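Local coordinates for protein flap endonuclease 1 (Desulfurococcus amylolyticus, PDB 3ORY) that probably cleaves 5' flaps from branched DNA, as a structure-specific flap endonuclease of the XPG family does during replication and repair, at residues A[17-21]-A[22-26]; A[47-50]-A[51-55]; A[66-69]-A[70-73]; A[188-192]-A[193-197]. One frame throughout, in Å; residues are numbered along the deposited sequence.

Contact 1 (A[17-21]-A[22-26])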
# COMPACT_ATOMS: atom_id res chain seq x y z
N ASP A 17 -8.98 -9.52 8.32
CA ASP A 17 -9.63 -10.31 9.36
C ASP A 17 -9.85 -11.79 9.04
O ASP A 17 -10.48 -12.49 9.84
CB ASP A 17 -10.88 -9.63 9.92
CG ASP A 17 -11.77 -9.05 8.85
OD1 ASP A 17 -12.04 -9.75 7.85
OD2 ASP A 17 -12.19 -7.87 9.03
N ILE A 18 -9.33 -12.27 7.91
CA ILE A 18 -9.28 -13.72 7.69
C ILE A 18 -7.87 -14.31 7.83
O ILE A 18 -7.72 -15.53 7.79
CB ILE A 18 -9.95 -14.22 6.38
CG1 ILE A 18 -9.20 -13.71 5.14
CG2 ILE A 18 -11.43 -13.84 6.35
CD1 ILE A 18 -9.52 -14.52 3.86
N ILE A 19 -6.86 -13.46 8.01
CA ILE A 19 -5.50 -13.98 8.21
C ILE A 19 -5.36 -14.64 9.60
O ILE A 19 -5.48 -13.95 10.61
CB ILE A 19 -4.41 -12.89 8.07
CG1 ILE A 19 -4.55 -12.11 6.74
CG2 ILE A 19 -3.02 -13.50 8.23
CD1 ILE A 19 -4.41 -12.97 5.47
N PRO A 20 -5.08 -15.95 9.65
CA PRO A 20 -4.90 -16.59 10.96
C PRO A 20 -3.57 -16.21 11.60
O PRO A 20 -2.60 -15.87 10.89
CB PRO A 20 -4.96 -18.09 10.67
CG PRO A 20 -4.84 -18.24 9.17
CD PRO A 20 -4.82 -16.88 8.53
N GLY A 21 -3.53 -16.26 12.93
CA GLY A 21 -2.33 -15.95 13.72
C GLY A 21 -1.08 -16.69 13.30
O GLY A 21 0.00 -16.11 13.26
N GLU A 22 -1.24 -17.97 12.97
CA GLU A 22 -0.10 -18.81 12.57
C GLU A 22 0.54 -18.39 11.24
O GLU A 22 1.67 -18.79 10.94
CB GLU A 22 -0.51 -20.28 12.48
CG GLU A 22 -1.05 -20.89 13.78
CD GLU A 22 -2.57 -20.88 13.85
OE1 GLU A 22 -3.21 -19.88 13.44
OE2 GLU A 22 -3.13 -21.89 14.35
N ALA A 23 -0.18 -17.58 10.46
CA ALA A 23 0.28 -17.17 9.13
C ALA A 23 1.02 -15.82 9.12
O ALA A 23 1.67 -15.47 8.12
CB ALA A 23 -0.90 -17.15 8.16
N LYS A 24 0.91 -15.07 10.21
CA LYS A 24 1.59 -13.78 10.32
C LYS A 24 2.63 -13.77 11.43
O LYS A 24 2.44 -14.38 12.48
CB LYS A 24 0.60 -12.62 10.48
CG LYS A 24 -0.41 -12.80 11.59
CD LYS A 24 -1.55 -11.79 11.46
CE LYS A 24 -2.73 -12.24 12.34
NZ LYS A 24 -3.87 -11.29 12.26
N THR A 25 3.75 -13.10 11.17
CA THR A 25 4.80 -12.92 12.17
C THR A 25 4.97 -11.43 12.42
O THR A 25 5.26 -10.68 11.48
CB THR A 25 6.14 -13.51 11.69
OG1 THR A 25 5.97 -14.89 11.39
CG2 THR A 25 7.21 -13.37 12.75
N VAL A 26 4.76 -11.01 13.66
CA VAL A 26 5.01 -9.63 14.05
C VAL A 26 6.52 -9.35 14.00
O VAL A 26 7.32 -10.11 14.54
CB VAL A 26 4.41 -9.31 15.45
CG1 VAL A 26 4.72 -7.88 15.87
CG2 VAL A 26 2.90 -9.54 15.45

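Contact 2 (A[47-50]-A[51-55])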
# COMPACT_ATOMS: atom_id res chain seq x y z
N TYR A 47 -0.64 6.33 -1.47
CA TYR A 47 -1.95 6.43 -0.83
C TYR A 47 -1.86 6.43 0.70
O TYR A 47 -2.59 7.18 1.37
CB TYR A 47 -2.90 5.33 -1.34
CG TYR A 47 -3.68 5.77 -2.56
CD1 TYR A 47 -4.51 6.89 -2.51
CD2 TYR A 47 -3.56 5.09 -3.78
CE1 TYR A 47 -5.22 7.32 -3.62
CE2 TYR A 47 -4.27 5.52 -4.92
CZ TYR A 47 -5.10 6.63 -4.82
OH TYR A 47 -5.80 7.07 -5.91
N GLN A 48 -0.98 5.59 1.25
CA GLN A 48 -0.77 5.58 2.70
C GLN A 48 -0.27 6.93 3.21
O GLN A 48 -0.79 7.45 4.21
CB GLN A 48 0.20 4.48 3.14
CG GLN A 48 -0.24 3.06 2.81
CD GLN A 48 -1.71 2.79 3.09
OE1 GLN A 48 -2.26 3.17 4.13
NE2 GLN A 48 -2.36 2.10 2.15
N PHE A 49 0.70 7.51 2.51
CA PHE A 49 1.25 8.82 2.87
C PHE A 49 0.21 9.93 2.75
O PHE A 49 0.13 10.84 3.59
CB PHE A 49 2.47 9.14 2.00
CG PHE A 49 3.57 8.12 2.08
CD1 PHE A 49 3.87 7.48 3.28
CD2 PHE A 49 4.34 7.82 0.95
CE1 PHE A 49 4.90 6.52 3.37
CE2 PHE A 49 5.38 6.87 1.02
CZ PHE A 49 5.66 6.23 2.23
N LEU A 50 -0.61 9.85 1.70
CA LEU A 50 -1.68 10.82 1.50
C LEU A 50 -2.66 10.83 2.67
O LEU A 50 -3.13 11.89 3.09
CB LEU A 50 -2.42 10.56 0.18
CG LEU A 50 -1.72 10.99 -1.11
CD1 LEU A 50 -2.48 10.49 -2.35
CD2 LEU A 50 -1.55 12.51 -1.16
N ALA A 51 -2.95 9.65 3.22
CA ALA A 51 -3.89 9.51 4.32
C ALA A 51 -3.25 9.77 5.70
O ALA A 51 -3.91 10.31 6.59
CB ALA A 51 -4.54 8.11 4.30
N ALA A 52 -1.99 9.38 5.87
CA ALA A 52 -1.37 9.38 7.21
C ALA A 52 -0.62 10.67 7.55
O ALA A 52 -0.49 11.02 8.73
CB ALA A 52 -0.45 8.16 7.37
N ILE A 53 -0.14 11.37 6.53
CA ILE A 53 0.65 12.57 6.76
C ILE A 53 -0.20 13.82 6.58
O ILE A 53 -0.60 14.17 5.47
CB ILE A 53 1.94 12.56 5.92
CG1 ILE A 53 2.78 11.34 6.35
CG2 ILE A 53 2.75 13.84 6.12
CD1 ILE A 53 3.72 10.87 5.32
N ARG A 54 -0.50 14.47 7.71
CA ARG A 54 -1.48 15.55 7.78
C ARG A 54 -1.01 16.66 8.72
O ARG A 54 -0.20 16.42 9.61
CB ARG A 54 -2.83 15.02 8.26
CG ARG A 54 -3.50 14.02 7.30
CD ARG A 54 -3.92 14.72 6.01
NE ARG A 54 -4.36 13.80 4.97
CZ ARG A 54 -5.59 13.73 4.48
NH1 ARG A 54 -6.55 14.54 4.92
NH2 ARG A 54 -5.86 12.85 3.52
N GLN A 55 -1.52 17.86 8.51
CA GLN A 55 -1.36 18.97 9.44
C GLN A 55 -2.09 18.59 10.75
O GLN A 55 -2.87 17.63 10.75
CB GLN A 55 -1.92 20.27 8.83
CG GLN A 55 -1.12 20.77 7.60
CD GLN A 55 -1.68 22.04 6.95
OE1 GLN A 55 -1.81 22.13 5.72
NE2 GLN A 55 -2.02 23.03 7.77

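Contact 3 (A[66-69]-A[70-73])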
# COMPACT_ATOMS: atom_id res chain seq x y z
N GLY A 66 -0.60 25.93 -3.24
CA GLY A 66 -1.80 25.18 -2.86
C GLY A 66 -1.82 23.69 -3.19
O GLY A 66 -2.84 23.04 -3.00
N ARG A 67 -0.70 23.14 -3.66
CA ARG A 67 -0.65 21.72 -4.05
C ARG A 67 -0.36 20.78 -2.87
O ARG A 67 0.47 21.08 -2.01
CB ARG A 67 0.38 21.50 -5.16
CG ARG A 67 0.11 22.30 -6.43
CD ARG A 67 1.28 22.22 -7.40
NE ARG A 67 2.51 22.73 -6.79
CZ ARG A 67 3.59 23.08 -7.48
NH1 ARG A 67 3.61 22.97 -8.80
NH2 ARG A 67 4.66 23.54 -6.85
N ILE A 68 -1.05 19.63 -2.86
CA ILE A 68 -0.83 18.61 -1.82
C ILE A 68 0.60 18.06 -1.89
O ILE A 68 1.11 17.79 -2.97
CB ILE A 68 -1.89 17.47 -1.91
CG1 ILE A 68 -3.29 18.04 -1.65
CG2 ILE A 68 -1.57 16.32 -0.92
CD1 ILE A 68 -4.45 17.05 -1.89
N THR A 69 1.26 17.95 -0.74
CA THR A 69 2.64 17.46 -0.71
C THR A 69 2.82 16.27 0.22
O THR A 69 3.93 15.75 0.36
CB THR A 69 3.64 18.57 -0.30
OG1 THR A 69 3.20 19.11 0.94
CG2 THR A 69 3.70 19.68 -1.35
N SER A 70 1.73 15.82 0.84
CA SER A 70 1.75 14.71 1.81
C SER A 70 2.46 13.46 1.29
O SER A 70 3.18 12.79 2.03
CB SER A 70 0.32 14.34 2.25
OG SER A 70 -0.24 15.37 3.06
N HIS A 71 2.27 13.16 0.01
CA HIS A 71 2.83 11.96 -0.62
C HIS A 71 4.35 12.04 -0.73
O HIS A 71 5.04 11.04 -0.54
CB HIS A 71 2.21 11.76 -2.01
CG HIS A 71 2.41 12.91 -2.93
ND1 HIS A 71 1.98 14.18 -2.63
CD2 HIS A 71 3.01 12.99 -4.14
CE1 HIS A 71 2.30 15.00 -3.62
NE2 HIS A 71 2.92 14.29 -4.55
N LEU A 72 4.85 13.24 -1.01
CA LEU A 72 6.29 13.48 -1.11
C LEU A 72 6.96 13.49 0.26
O LEU A 72 8.08 13.03 0.39
CB LEU A 72 6.59 14.80 -1.83
CG LEU A 72 6.12 14.89 -3.28
CD1 LEU A 72 6.34 16.29 -3.84
CD2 LEU A 72 6.78 13.83 -4.17
N SER A 73 6.27 14.04 1.25
CA SER A 73 6.77 14.07 2.62
C SER A 73 6.93 12.66 3.17
O SER A 73 7.99 12.29 3.68
CB SER A 73 5.84 14.89 3.51
OG SER A 73 6.42 15.05 4.78

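Contact 4 (A[188-192]-A[193-197])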
# COMPACT_ATOMS: atom_id res chain seq x y z
N TYR A 188 -3.41 -6.99 0.03
CA TYR A 188 -2.95 -8.36 -0.03
C TYR A 188 -2.80 -8.84 -1.47
O TYR A 188 -2.57 -10.03 -1.72
CB TYR A 188 -3.94 -9.23 0.75
CG TYR A 188 -3.92 -8.95 2.24
CD1 TYR A 188 -3.27 -9.81 3.14
CD2 TYR A 188 -4.53 -7.80 2.76
CE1 TYR A 188 -3.25 -9.52 4.52
CE2 TYR A 188 -4.51 -7.52 4.11
CZ TYR A 188 -3.87 -8.38 4.98
OH TYR A 188 -3.87 -8.06 6.32
N ASP A 189 -2.94 -7.90 -2.41
CA ASP A 189 -2.95 -8.22 -3.85
C ASP A 189 -1.73 -9.01 -4.28
O ASP A 189 -1.85 -9.90 -5.10
CB ASP A 189 -3.01 -6.93 -4.69
CG ASP A 189 -4.24 -6.06 -4.39
OD1 ASP A 189 -4.81 -6.14 -3.28
OD2 ASP A 189 -4.63 -5.28 -5.29
N SER A 190 -0.56 -8.66 -3.75
CA SER A 190 0.68 -9.32 -4.13
C SER A 190 0.69 -10.83 -3.79
O SER A 190 1.29 -11.61 -4.52
CB SER A 190 1.92 -8.59 -3.58
OG SER A 190 2.06 -8.73 -2.18
N LEU A 191 0.01 -11.22 -2.71
CA LEU A 191 -0.17 -12.64 -2.36
C LEU A 191 -1.03 -13.35 -3.39
O LEU A 191 -0.71 -14.48 -3.80
CB LEU A 191 -0.80 -12.78 -0.97
CG LEU A 191 0.08 -12.31 0.19
CD1 LEU A 191 -0.69 -12.32 1.50
CD2 LEU A 191 1.34 -13.18 0.31
N LEU A 192 -2.10 -12.70 -3.83
CA LEU A 192 -2.99 -13.26 -4.85
C LEU A 192 -2.22 -13.48 -6.15
O LEU A 192 -2.46 -14.46 -6.86
CB LEU A 192 -4.20 -12.36 -5.09
CG LEU A 192 -5.48 -12.43 -4.24
CD1 LEU A 192 -5.22 -12.63 -2.77
CD2 LEU A 192 -6.24 -11.11 -4.43
N PHE A 193 -1.28 -12.57 -6.44
CA PHE A 193 -0.38 -12.65 -7.60
C PHE A 193 0.84 -13.55 -7.35
O PHE A 193 1.78 -13.59 -8.18
CB PHE A 193 0.09 -11.26 -8.00
CG PHE A 193 -0.96 -10.42 -8.69
CD1 PHE A 193 -1.58 -10.88 -9.87
CD2 PHE A 193 -1.29 -9.16 -8.20
CE1 PHE A 193 -2.53 -10.07 -10.53
CE2 PHE A 193 -2.23 -8.35 -8.85
CZ PHE A 193 -2.86 -8.80 -10.01
N GLY A 194 0.83 -14.26 -6.23
CA GLY A 194 1.82 -15.30 -5.98
C GLY A 194 3.07 -14.92 -5.23
O GLY A 194 4.04 -15.69 -5.22
N SER A 195 3.09 -13.74 -4.59
CA SER A 195 4.28 -13.34 -3.83
C SER A 195 4.48 -14.30 -2.67
O SER A 195 3.57 -14.50 -1.90
CB SER A 195 4.13 -11.93 -3.28
OG SER A 195 5.27 -11.60 -2.49
N PRO A 196 5.69 -14.89 -2.54
CA PRO A 196 5.97 -15.81 -1.43
C PRO A 196 5.85 -15.12 -0.07
O PRO A 196 5.49 -15.77 0.92
CB PRO A 196 7.43 -16.22 -1.68
CG PRO A 196 7.60 -16.09 -3.15
CD PRO A 196 6.77 -14.89 -3.54
N LYS A 197 6.14 -13.82 -0.02
CA LYS A 197 6.19 -13.09 1.24
C LYS A 197 5.67 -11.68 1.08
O LYS A 197 6.12 -10.95 0.19
CB LYS A 197 7.63 -13.03 1.79
CG LYS A 197 8.20 -14.36 2.28
CD LYS A 197 9.53 -14.13 3.00
CE LYS A 197 9.93 -15.37 3.80
NZ LYS A 197 10.07 -16.53 2.90

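Contact 1 (A[17-21]-A[22-26])
Between P20 and K24 the backbone makes a single turn of 3-10 helix before straightening into strand 24-26. A23 N donates to P20 O at 3.0 Å, approaching from above the carbonyl plane (52° out of it), and K24 N follows with a weak bond to G21 O at 3.3 Å. The turn brings the side chains of I19, P20, A23 and K24 together. A23 CB lies 3.9 Å from P20 CD, a small apolar contact beside the turn. K24 folds back over the chain that precedes it: its CG sits between the backbone N and the carbonyl carbon (chi1 52°), and the rest of the chain runs out extended. This carries CD to 3.9 Å from I19 CG2 and NZ to 3.5 Å from I19 O. Replacing K24 by an alanine would probably uncover I19 CG2 and leave I19 O without the nearby positive charge. I19 and P20 rest on L229 of helix 226-233, so the turn, packed against that helix, leads the N-terminal loop into strand 24-26, which pairs antiparallel with 216-225. Beside the two backbone bonds and the small apolar contacts, NZ probably adds a weak electrostatic attraction to I19 O; the K24 side chain also touches E222.

Contact 2 (A[47-50]-A[51-55])
Y47 O receives A51 N at 3.1 Å, an ordinary i to i+4 bond in the last turns of helix 42-52, whose C-terminal end is formed here within the XPG N-terminal domain. One residue on, Q48 O accepts A52 N at 2.8 Å, and the methyl of A52 comes close to the same oxygen. The CB of Q48 points away from 51-55, and its OE1 accepts a hydrogen bond from V9 N. F49 O takes the final bond of the series, from I53 N at 3.0 Å, although I53 has already left helical backbone angles. The F49 and I53 side chains lie alongside each other and point the same way. I53 CD1 reaches F49 CB at 3.9 Å and lies oblique to the ring near F49 CD1; the F49 side chain also touches L75 and R78 of helix 70-84. L50 O instead accepts from the R54 side chain. R54 bends at chi2 (-68°), which returns its guanidinium to the helix end, where further bonds tie NH1 to G58 O and NH2 to M137 O. Both NE and NH2 of R54 converge side-on upon the single oxygen L50 O, each at 2.9 Å; this acceptor lies only 6° from the guanidinium plane, with NE in the carbonyl plane and NH2 above it.

Contact 3 (A[66-69]-A[70-73])
T69 O gathers the first turn of the helix that follows it: S73 N donates to it at 3.0 Å with an N-H...O angle of 160°, while L72 N adds a weak bond at 3.0 Å. The T69 side chain makes no capping bond, although the residue occupies the N-cap position. Its OG1 lies between the backbone N and the carbonyl carbon (chi1 54°), which leaves it 3.6 Å from S70 N, and that buried N-H has no partner in the model. This is the start of helix 70-84 in the XPG N-terminal domain, where the loop leaving helix 42-52 enters the next helix; backbone bonding between T69 and L61 ties the N-cap to that loop. S70 faces the same loop, and its OG is shared between I53 O and L61 N. I68 CG2 approaches S70 CB at 4.2 Å, and I68 itself packs on L50 of the preceding helix. H71 swings its ring back towards the loop. CE1 meets I68 O edge-on, near the ring plane, at 3.1 Å, and ND1 sits 3.6 Å from T69 C. One face of the imidazole is covered by L72 CG, which lies 3.5 Å over the plane, nearer the ring's border than its centre. ND1 is buried without a polar partner, and beyond the two segments the H71 side chain also touches L50 and M145.

Contact 4 (A[188-192]-A[193-197])
G194, with a positive phi of 93°, ends the short helix 189-192: it and S195 bond back to the carbonyls of L191 and S190. S195 N reaches S190 O at 2.8 Å, and G194 N bonds L191 O at 2.9 Å from well above the carbonyl plane (69° out of it). At these backbone angles a CB on G194 would collide with F193 O. One step earlier, F193 N donates to D189 O at 3.0 Å in the carbonyl plane. The S195 N–S190 O and G194 N–L191 O bonds, with the glycine, make a Schellman motif, and it turns the chain from helix 189-192 towards strand 197-200 of the central sheet, within the XPG I-region. The F193 ring sits beside the helix end, with D189 O oblique to it; CD2 is 3.2 Å from D189 O, while the ring also stacks with F297 and the side chain touches P300 and A169. Exchanging F193 for an alanine would probably leave F297 without its stacking mate and open a gap beside D189 O. S195 points its CB at the helix, 3.1 Å from S190 O. Its OG lies anti to the backbone N (chi1 177°) and donates to K197 O at 2.9 Å; S183 OG, which also bonds S190 OG, joins this polar cluster. L191 CD2 packs 3.4 Å from S195 O.

Along the chain the four contacts are strictly in series; none nests in or crosses another, since each closes a turn of its own. Contact 1 leads into strand 24-26, contact 2 ends helix 42-52, contact 3 starts helix 70-84, and contact 4 ends helix 189-192. Contacts 2 and 3, with centres 9 Å apart, bracket the loop joining two successive helices and touch directly: F49 packs against the first turn of helix 70-84, so the end of one helix is tied to the start of the next. Contacts 1 and 4 meet where I19 packs on Y188, joining the N-terminal loop before strand 24-26 to the start of helix 189-192. Contacts 1 and 3 lie on opposite sides of the chain's centre, about 34 Å apart between centres.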